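Local coordinates for proto-oncogene tyrosine-protein kinase receptor Ret (Danio rerio, PDB 7AMK) that probably acts as a cell-surface receptor tyrosine kinase, its calcium-binding cadherin-like ectodomain helping to recognise GDNF held on its co-receptor GFR alpha 1, at residues 239-244 / 352-357; 281-286 / 335-340. The protein carries 4 engineered substitutions. All blocks are in the same frame, centred on the assembly; numbering follows the deposited sequence.

Contact 1 of 2, residues 239-244 / 352-357; sequences TDTEDV and LLHFNV. With NAG (2-acetamido-2-deoxy-beta-D-glucopyranose), chain F.
Asp-240 and His-354 meet at the start of a parallel strand pair, the edge strand 241-244 running beside 352-357 in a cadherin-like beta-sandwich domain. On the second strand, Leu-353 comes first: its CD2 lies 4.0 Å from Asp-240 O, and the Leu-353 side chain also packs on Leu-259 and Tyr-317. His-354 is gripped twice. Its backbone N bonds to Asp-240 O, and its ring ND1 gives a 2.8 Å hydrogen bond to Asp-240 OD1. The oxygen lies 6° from the ring plane, yet the ring nitrogen stands above the carboxylate plane, the two groups being turned 60° apart. Asp-240 CG sits between its own backbone N and carbonyl carbon (chi1 63°), a position that brings OD1 to both His-354 ND1 and Thr-241 OG1, the latter donating to it at 2.8 Å. Replacing this aspartate with alanine removes OD1, which would probably leave His-354 ND1 and the Thr-241 hydroxyl without their shared acceptor and the imidazole freer to turn. His-354 O then takes Glu-242 N at 2.9 Å, carrying the ladder on. Phe-355 turns to the opposite face of the sheet, where its CD1 lies 4.0 Å from Glu-242 CB and 4.3 Å from Val-244 CG2. Asn-356 bridges with both backbone groups, N to Glu-242 O and O to Val-244 N. On the same face as His-354, its glycosylated amide, joined through ND2 to C1 of the N-acetylglucosamine, still donates from ND2 to Asp-243 OD1 at 3.1 Å. Last comes Val-357, whose CG2 lies 4.2 Å from Val-244 CB.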
ATOM      1  N   THR A 239       0.826 -18.307 -14.592  1.00 48.27           N
ATOM      2  CA  THR A 239      -0.228 -18.923 -13.801  1.00 45.76           C
ATOM      3  C   THR A 239      -1.541 -18.165 -13.950  1.00 43.61           C
ATOM      4  O   THR A 239      -1.565 -16.965 -14.236  1.00 40.73           O
ATOM      5  CB  THR A 239       0.163 -18.978 -12.324  1.00 35.71           C
ATOM      6  OG1 THR A 239      -0.926 -19.508 -11.568  1.00 44.25           O
ATOM      7  CG2 THR A 239       0.487 -17.582 -11.799  1.00 39.69           C
ATOM      8  N   ASP A 240      -2.640 -18.887 -13.761  1.00 38.71           N
ATOM      9  CA  ASP A 240      -3.946 -18.270 -13.623  1.00 40.34           C
ATOM     10  C   ASP A 240      -4.426 -18.286 -12.184  1.00 36.76           C
ATOM     11  O   ASP A 240      -5.579 -17.932 -11.919  1.00 38.12           O
ATOM     12  CB  ASP A 240      -4.974 -18.956 -14.530  1.00 40.25           C
ATOM     13  CG  ASP A 240      -5.197 -20.429 -14.177  1.00 51.18           C
ATOM     14  OD1 ASP A 240      -5.425 -20.749 -12.989  1.00 46.71           O
ATOM     15  OD2 ASP A 240      -5.170 -21.266 -15.108  1.00 52.53           O
ATOM     16  N   THR A 241      -3.566 -18.673 -11.250  1.00 39.50           N
ATOM     17  CA  THR A 241      -3.942 -18.866  -9.858  1.00 44.56           C
ATOM     18  C   THR A 241      -3.003 -18.087  -8.949  1.00 37.41           C
ATOM     19  O   THR A 241      -1.792 -18.048  -9.166  1.00 45.49           O
ATOM     20  CB  THR A 241      -3.917 -20.357  -9.483  1.00 41.11           C
ATOM     21  OG1 THR A 241      -4.941 -21.040 -10.217  1.00 39.79           O
ATOM     22  CG2 THR A 241      -4.145 -20.548  -7.984  1.00 38.76           C
ATOM     23  N   GLU A 242      -3.569 -17.466  -7.932  1.00 39.83           N
ATOM     24  CA  GLU A 242      -2.808 -16.701  -6.963  1.00 45.15           C
ATOM     25  C   GLU A 242      -3.118 -17.258  -5.581  1.00 45.23           C
ATOM     26  O   GLU A 242      -4.291 -17.390  -5.209  1.00 34.26           O
ATOM     27  CB  GLU A 242      -3.156 -15.214  -7.064  1.00 44.65           C
ATOM     28  CG  GLU A 242      -2.391 -14.321  -6.101  1.00 48.65           C
ATOM     29  CD  GLU A 242      -0.936 -14.164  -6.485  1.00 56.54           C
ATOM     30  OE1 GLU A 242      -0.462 -14.929  -7.356  1.00 64.37           O
ATOM     31  OE2 GLU A 242      -0.270 -13.272  -5.916  1.00 60.00           O
ATOM     32  N   ASP A 243      -2.069 -17.614  -4.837  1.00 52.79           N
ATOM     33  CA  ASP A 243      -2.219 -18.082  -3.462  1.00 36.98           C
ATOM     34  C   ASP A 243      -2.305 -16.886  -2.525  1.00 41.38           C
ATOM     35  O   ASP A 243      -1.437 -16.005  -2.542  1.00 47.19           O
ATOM     36  CB  ASP A 243      -1.049 -18.983  -3.067  1.00 41.67           C
ATOM     37  CG  ASP A 243      -1.102 -20.371  -3.726  1.00 54.92           C
ATOM     38  OD1 ASP A 243      -2.087 -20.693  -4.424  1.00 56.60           O
ATOM     39  OD2 ASP A 243      -0.141 -21.150  -3.536  1.00 59.44           O
ATOM     40  N   VAL A 244      -3.363 -16.842  -1.721  1.00 33.72           N
ATOM     41  CA  VAL A 244      -3.607 -15.740  -0.799  1.00 43.63           C
ATOM     42  C   VAL A 244      -3.697 -16.276   0.622  1.00 41.60           C
ATOM     43  O   VAL A 244      -4.432 -17.237   0.893  1.00 37.86           O
ATOM     44  CB  VAL A 244      -4.885 -14.974  -1.163  1.00 42.28           C
ATOM     45  CG1 VAL A 244      -5.320 -14.118   0.027  1.00 39.42           C
ATOM     46  CG2 VAL A 244      -4.647 -14.132  -2.410  1.00 44.18           C
ATOM     47  N   LEU A 352     -10.596 -17.744 -17.002  1.00 28.82           N
ATOM     48  CA  LEU A 352     -11.000 -18.074 -15.647  1.00 39.53           C
ATOM     49  C   LEU A 352      -9.815 -17.843 -14.708  1.00 33.69           C
ATOM     50  O   LEU A 352      -8.751 -18.438 -14.891  1.00 38.00           O
ATOM     51  CB  LEU A 352     -11.487 -19.524 -15.591  1.00 34.97           C
ATOM     52  CG  LEU A 352     -12.087 -20.002 -14.270  1.00 37.04           C
ATOM     53  CD1 LEU A 352     -13.224 -19.105 -13.838  1.00 34.87           C
ATOM     54  CD2 LEU A 352     -12.570 -21.441 -14.397  1.00 40.89           C
ATOM     55  N   LEU A 353      -9.992 -16.974 -13.718  1.00 32.36           N
ATOM     56  CA  LEU A 353      -8.957 -16.714 -12.727  1.00 34.32           C
ATOM     57  C   LEU A 353      -9.314 -17.381 -11.405  1.00 36.95           C
ATOM     58  O   LEU A 353     -10.492 -17.536 -11.074  1.00 41.40           O
ATOM     59  CB  LEU A 353      -8.762 -15.220 -12.499  1.00 32.48           C
ATOM     60  CG  LEU A 353      -8.311 -14.410 -13.709  1.00 32.87           C
ATOM     61  CD1 LEU A 353      -8.245 -12.931 -13.338  1.00 22.32           C
ATOM     62  CD2 LEU A 353      -6.975 -14.946 -14.181  1.00 28.31           C
ATOM     63  N   HIS A 354      -8.282 -17.749 -10.642  1.00 30.68           N
ATOM     64  CA  HIS A 354      -8.434 -18.502  -9.404  1.00 41.49           C
ATOM     65  C   HIS A 354      -7.655 -17.828  -8.290  1.00 42.69           C
ATOM     66  O   HIS A 354      -6.453 -17.572  -8.430  1.00 39.50           O
ATOM     67  CB  HIS A 354      -7.944 -19.950  -9.551  1.00 42.58           C
ATOM     68  CG  HIS A 354      -8.612 -20.704 -10.653  1.00 39.47           C
ATOM     69  ND1 HIS A 354      -7.994 -20.962 -11.858  1.00 46.47           N
ATOM     70  CD2 HIS A 354      -9.847 -21.248 -10.738  1.00 41.98           C
ATOM     71  CE1 HIS A 354      -8.818 -21.641 -12.636  1.00 42.98           C
ATOM     72  NE2 HIS A 354      -9.950 -21.824 -11.982  1.00 48.59           N
ATOM     73  N   PHE A 355      -8.336 -17.570  -7.180  1.00 44.86           N
ATOM     74  CA  PHE A 355      -7.694 -17.117  -5.957  1.00 38.44           C
ATOM     75  C   PHE A 355      -7.813 -18.253  -4.950  1.00 42.30           C
ATOM     76  O   PHE A 355      -8.924 -18.643  -4.573  1.00 36.72           O
ATOM     77  CB  PHE A 355      -8.317 -15.816  -5.450  1.00 40.53           C
ATOM     78  CG  PHE A 355      -7.988 -14.610  -6.311  1.00 41.69           C
ATOM     79  CD1 PHE A 355      -6.796 -13.924  -6.137  1.00 38.07           C
ATOM     80  CD2 PHE A 355      -8.873 -14.166  -7.294  1.00 43.97           C
ATOM     81  CE1 PHE A 355      -6.483 -12.815  -6.929  1.00 46.35           C
ATOM     82  CE2 PHE A 355      -8.569 -13.061  -8.083  1.00 44.53           C
ATOM     83  CZ  PHE A 355      -7.365 -12.385  -7.899  1.00 37.49           C
ATOM     84  N   ASN A 356      -6.662 -18.808  -4.565  1.00 44.06           N
ATOM     85  CA  ASN A 356      -6.564 -19.916  -3.615  1.00 45.00           C
ATOM     86  C   ASN A 356      -6.346 -19.305  -2.235  1.00 44.24           C
ATOM     87  O   ASN A 356      -5.220 -18.965  -1.871  1.00 46.25           O
ATOM     88  CB  ASN A 356      -5.424 -20.849  -4.012  1.00 48.05           C
ATOM     89  CG  ASN A 356      -5.283 -22.011  -3.080  1.00 44.76           C
ATOM     90  OD1 ASN A 356      -6.236 -22.379  -2.411  1.00 58.57           O
ATOM     91  ND2 ASN A 356      -4.098 -22.604  -3.030  1.00 55.90           N
ATOM     92  N   VAL A 357      -7.421 -19.157  -1.464  1.00 35.10           N
ATOM     93  CA  VAL A 357      -7.411 -18.326  -0.263  1.00 47.21           C
ATOM     94  C   VAL A 357      -7.313 -19.201   0.980  1.00 41.60           C
ATOM     95  O   VAL A 357      -8.131 -20.110   1.183  1.00 42.59           O
ATOM     96  CB  VAL A 357      -8.662 -17.434  -0.193  1.00 46.00           C
ATOM     97  CG1 VAL A 357      -8.630 -16.576   1.083  1.00 42.52           C
ATOM     98  CG2 VAL A 357      -8.790 -16.583  -1.458  1.00 36.97           C
TER
HETATM   99  C1  NAG F   1      -3.851 -23.739  -2.168  1.00 65.75           C
HETATM  100  C2  NAG F   1      -3.376 -24.955  -2.982  1.00 72.27           C
HETATM  101  C3  NAG F   1      -2.988 -26.114  -2.063  1.00 83.29           C
HETATM  102  C4  NAG F   1      -2.039 -25.656  -0.965  1.00 83.62           C
HETATM  103  C5  NAG F   1      -2.642 -24.474  -0.224  1.00 73.58           C
HETATM  104  C6  NAG F   1      -1.736 -23.925   0.854  1.00 69.44           C
HETATM  105  C7  NAG F   1      -4.338 -25.137  -5.231  1.00 78.12           C
HETATM  106  C8  NAG F   1      -5.481 -25.660  -6.051  1.00 76.80           C
HETATM  107  N2  NAG F   1      -4.400 -25.384  -3.919  1.00 73.17           N
HETATM  108  O3  NAG F   1      -2.366 -27.128  -2.844  1.00 87.06           O
HETATM  109  O4  NAG F   1      -1.816 -26.721  -0.047  1.00 86.86           O
HETATM  110  O5  NAG F   1      -2.877 -23.415  -1.162  1.00 71.75           O
HETATM  111  O6  NAG F   1      -0.741 -23.077   0.297  1.00 71.91           O
HETATM  112  O7  NAG F   1      -3.405 -24.514  -5.734  1.00 69.82           O

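Contact 2 of 2, residues 281-286 / 335-340; sequences GTLMTQ and LGYLVN. Engineered in segment 281-286: Gln-286 (natural residue Asn). With NAG (2-acetamido-2-deoxy-beta-D-glucopyranose), chain E.
Leu-283 and Leu-335 press together at the apolar centre, CD2 of the first only 3.3 Å from CD1 of the second, tighter than usual for two methyls. Thr-285 CG2 touches the same Leu-335 CD1, and Ile-290 of helix 288-293 packs on both Leu-335 and Thr-285. Next along comes Tyr-337. With CG anti to the backbone N (chi1 -167°), its ring reaches across to the neighbouring strand, where Leu-283 CD2 lies 4.0 Å from Tyr-337 CD1. Thr-282 N stands over one face of the ring, 3.6 Å above the plane and toward the rim. Tyr-337 OH comes 3.2 Å from Gly-281 CA, taking the space beside a residue without a side chain. Thr-282 and Leu-338 occupy the other face of the sheet, Thr-282 OG1 3.6 Å from Leu-338 CB. Met-284, just beyond, has its CB directed toward the partner strand, and a bend at chi2 (-70°) lays its SD 3.9 Å from Leu-338 CB.

Between the strands, backbone bonds join Thr-282 and Leu-338, N to O in both directions, and Met-284 N bonds to Gly-336 O at 2.9 Å. Met-284 is also the centre of an inverse gamma turn. At the outer polar edge Asn-340 ND2 bears an N-acetylglucosamine, whose O7 approaches Leu-338 CD2 to 3.6 Å. Strand 279-283 is thus the outer strand of a mixed sheet ordered 241-246, 350-359, 331-341, 279-283, with its first two strands parallel neighbours, one of the two sheets of the cadherin-like beta-sandwich.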
ATOM      1  N   GLY A 281     -15.980  -8.942 -15.281  1.00 36.96           N
ATOM      2  CA  GLY A 281     -15.715 -10.085 -14.421  1.00 33.40           C
ATOM      3  C   GLY A 281     -16.934 -10.528 -13.631  1.00 37.60           C
ATOM      4  O   GLY A 281     -17.886  -9.758 -13.465  1.00 39.49           O
ATOM      5  N   THR A 282     -16.932 -11.769 -13.151  1.00 38.76           N
ATOM      6  CA  THR A 282     -18.034 -12.266 -12.334  1.00 39.59           C
ATOM      7  C   THR A 282     -17.488 -13.247 -11.307  1.00 38.89           C
ATOM      8  O   THR A 282     -16.839 -14.228 -11.675  1.00 38.79           O
ATOM      9  CB  THR A 282     -19.101 -12.937 -13.200  1.00 45.86           C
ATOM     10  OG1 THR A 282     -18.490 -13.972 -13.978  1.00 46.87           O
ATOM     11  CG2 THR A 282     -19.745 -11.926 -14.128  1.00 32.30           C
ATOM     12  N   LEU A 283     -17.742 -12.972 -10.027  1.00 49.29           N
ATOM     13  CA  LEU A 283     -17.440 -13.927  -8.962  1.00 45.90           C
ATOM     14  C   LEU A 283     -18.139 -15.262  -9.204  1.00 48.54           C
ATOM     15  O   LEU A 283     -19.368 -15.325  -9.316  1.00 46.72           O
ATOM     16  CB  LEU A 283     -17.875 -13.358  -7.613  1.00 48.11           C
ATOM     17  CG  LEU A 283     -16.802 -12.690  -6.767  1.00 47.31           C
ATOM     18  CD1 LEU A 283     -17.362 -12.375  -5.389  1.00 51.54           C
ATOM     19  CD2 LEU A 283     -15.610 -13.612  -6.667  1.00 43.79           C
ATOM     20  N   MET A 284     -17.357 -16.338  -9.264  1.00 43.22           N
ATOM     21  CA  MET A 284     -17.906 -17.668  -9.524  1.00 46.31           C
ATOM     22  C   MET A 284     -18.211 -18.406  -8.214  1.00 55.50           C
ATOM     23  O   MET A 284     -17.698 -19.492  -7.948  1.00 61.80           O
ATOM     24  CB  MET A 284     -16.941 -18.467 -10.393  1.00 41.49           C
ATOM     25  CG  MET A 284     -16.689 -17.892 -11.778  1.00 49.13           C
ATOM     26  SD  MET A 284     -18.131 -18.044 -12.857  1.00 58.32           S
ATOM     27  CE  MET A 284     -18.899 -16.446 -12.555  1.00 50.33           C
ATOM     28  N   THR A 285     -19.066 -17.807  -7.384  1.00 45.37           N
ATOM     29  CA  THR A 285     -19.466 -18.484  -6.156  1.00 61.70           C
ATOM     30  C   THR A 285     -20.819 -17.970  -5.686  1.00 63.76           C
ATOM     31  O   THR A 285     -21.080 -16.764  -5.710  1.00 57.90           O
ATOM     32  CB  THR A 285     -18.432 -18.294  -5.035  1.00 57.02           C
ATOM     33  OG1 THR A 285     -18.746 -19.168  -3.942  1.00 54.97           O
ATOM     34  CG2 THR A 285     -18.457 -16.868  -4.532  1.00 50.22           C
ATOM     35  N   GLN A 286     -21.666 -18.898  -5.248  1.00 76.68           N
ATOM     36  CA  GLN A 286     -22.877 -18.573  -4.501  1.00 74.99           C
ATOM     37  C   GLN A 286     -22.570 -18.849  -3.032  1.00 81.19           C
ATOM     38  O   GLN A 286     -22.696 -19.982  -2.565  1.00 94.12           O
ATOM     39  CB  GLN A 286     -24.063 -19.387  -5.005  1.00 79.02           C
ATOM     40  N   LEU A 335     -11.487 -19.583  -5.063  1.00 41.60           N
ATOM     41  CA  LEU A 335     -12.425 -18.571  -5.541  1.00 36.95           C
ATOM     42  C   LEU A 335     -12.192 -18.357  -7.032  1.00 35.50           C
ATOM     43  O   LEU A 335     -11.132 -17.875  -7.444  1.00 38.53           O
ATOM     44  CB  LEU A 335     -12.253 -17.274  -4.753  1.00 40.77           C
ATOM     45  CG  LEU A 335     -13.019 -16.020  -5.200  1.00 44.54           C
ATOM     46  CD1 LEU A 335     -14.523 -16.206  -5.028  1.00 48.65           C
ATOM     47  CD2 LEU A 335     -12.542 -14.779  -4.453  1.00 38.65           C
ATOM     48  N   GLY A 336     -13.171 -18.731  -7.845  1.00 38.56           N
ATOM     49  CA  GLY A 336     -13.087 -18.518  -9.270  1.00 35.42           C
ATOM     50  C   GLY A 336     -13.574 -17.133  -9.653  1.00 40.67           C
ATOM     51  O   GLY A 336     -14.458 -16.565  -9.003  1.00 38.36           O
ATOM     52  N   TYR A 337     -12.969 -16.581 -10.713  1.00 32.95           N
ATOM     53  CA  TYR A 337     -13.361 -15.273 -11.236  1.00 36.13           C
ATOM     54  C   TYR A 337     -13.280 -15.319 -12.760  1.00 33.80           C
ATOM     55  O   TYR A 337     -12.184 -15.373 -13.322  1.00 32.25           O
ATOM     56  CB  TYR A 337     -12.481 -14.159 -10.662  1.00 28.78           C
ATOM     57  CG  TYR A 337     -13.028 -12.776 -10.920  1.00 33.42           C
ATOM     58  CD1 TYR A 337     -14.067 -12.273 -10.152  1.00 37.37           C
ATOM     59  CD2 TYR A 337     -12.512 -11.971 -11.935  1.00 27.94           C
ATOM     60  CE1 TYR A 337     -14.578 -11.017 -10.382  1.00 38.89           C
ATOM     61  CE2 TYR A 337     -13.013 -10.721 -12.173  1.00 29.40           C
ATOM     62  CZ  TYR A 337     -14.055 -10.245 -11.392  1.00 38.19           C
ATOM     63  OH  TYR A 337     -14.575  -8.985 -11.599  1.00 43.33           O
ATOM     64  N   LEU A 338     -14.439 -15.308 -13.420  1.00 38.96           N
ATOM     65  CA  LEU A 338     -14.519 -15.383 -14.876  1.00 37.33           C
ATOM     66  C   LEU A 338     -14.362 -13.993 -15.477  1.00 35.60           C
ATOM     67  O   LEU A 338     -15.172 -13.098 -15.202  1.00 37.08           O
ATOM     68  CB  LEU A 338     -15.848 -15.987 -15.316  1.00 38.43           C
ATOM     69  CG  LEU A 338     -15.986 -16.079 -16.827  1.00 36.60           C
ATOM     70  CD1 LEU A 338     -15.102 -17.191 -17.356  1.00 36.51           C
ATOM     71  CD2 LEU A 338     -17.421 -16.317 -17.184  1.00 41.21           C
ATOM     72  N   VAL A 339     -13.324 -13.820 -16.294  1.00 31.99           N
ATOM     73  CA  VAL A 339     -13.062 -12.575 -17.008  1.00 26.91           C
ATOM     74  C   VAL A 339     -13.508 -12.750 -18.456  1.00 30.70           C
ATOM     75  O   VAL A 339     -12.985 -13.601 -19.182  1.00 26.34           O
ATOM     76  CB  VAL A 339     -11.578 -12.187 -16.938  1.00 28.99           C
ATOM     77  CG1 VAL A 339     -11.307 -11.060 -17.910  1.00 26.51           C
ATOM     78  CG2 VAL A 339     -11.184 -11.763 -15.514  1.00 23.85           C
ATOM     79  N   ASN A 340     -14.457 -11.934 -18.895  1.00 29.48           N
ATOM     80  CA  ASN A 340     -15.099 -12.117 -20.195  1.00 32.54           C
ATOM     81  C   ASN A 340     -14.865 -10.876 -21.059  1.00 28.65           C
ATOM     82  O   ASN A 340     -15.307  -9.782 -20.702  1.00 24.00           O
ATOM     83  CB  ASN A 340     -16.585 -12.390 -19.982  1.00 27.69           C
ATOM     84  CG  ASN A 340     -17.341 -12.698 -21.253  1.00 33.41           C
ATOM     85  OD1 ASN A 340     -16.873 -12.460 -22.360  1.00 31.08           O
ATOM     86  ND2 ASN A 340     -18.547 -13.240 -21.079  1.00 40.47           N
TER
HETATM   87  C1  NAG E   1     -19.441 -13.568 -22.148  1.00 34.16           C
HETATM   88  C2  NAG E   1     -20.436 -14.678 -21.793  1.00 36.79           C
HETATM   89  C3  NAG E   1     -21.405 -14.908 -22.955  1.00 46.62           C
HETATM   90  C4  NAG E   1     -22.033 -13.607 -23.441  1.00 46.72           C
HETATM   91  C5  NAG E   1     -20.964 -12.541 -23.676  1.00 47.28           C
HETATM   92  C6  NAG E   1     -21.519 -11.168 -24.006  1.00 53.01           C
HETATM   93  C7  NAG E   1     -19.757 -16.520 -20.294  1.00 49.89           C
HETATM   94  C8  NAG E   1     -20.612 -15.875 -19.240  1.00 48.75           C
HETATM   95  N2  NAG E   1     -19.726 -15.911 -21.486  1.00 38.73           N
HETATM   96  O3  NAG E   1     -22.415 -15.833 -22.564  1.00 54.45           O
HETATM   97  O4  NAG E   1     -22.630 -13.864 -24.706  1.00 63.27           O
HETATM   98  O5  NAG E   1     -20.151 -12.386 -22.507  1.00 46.90           O
HETATM   99  O6  NAG E   1     -22.889 -11.013 -23.659  1.00 59.22           O
HETATM  100  O7  NAG E   1     -19.124 -17.550 -20.076  1.00 56.31           O

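In the fold
From the N terminus, the chain enters contact 1 through strand 241-246, the first edge of the mixed sheet, then crosses to strand 255-263 in the facing sheet. It returns at strand 279-283, the opposite edge, and residues 281-286 open contact 2. Helix 288-293 and strands 294-303 and 312-321 follow before strand 331-341 closes that loop, and strand 350-359 then closes the longer one of contact 1, so the shorter loop lies wholly within the longer. The two contacts join at the sheet's centre, where the backbones of Leu-353 and Tyr-337, and of Phe-355 and Leu-335, are hydrogen-bonded, tying both edges into one sheet.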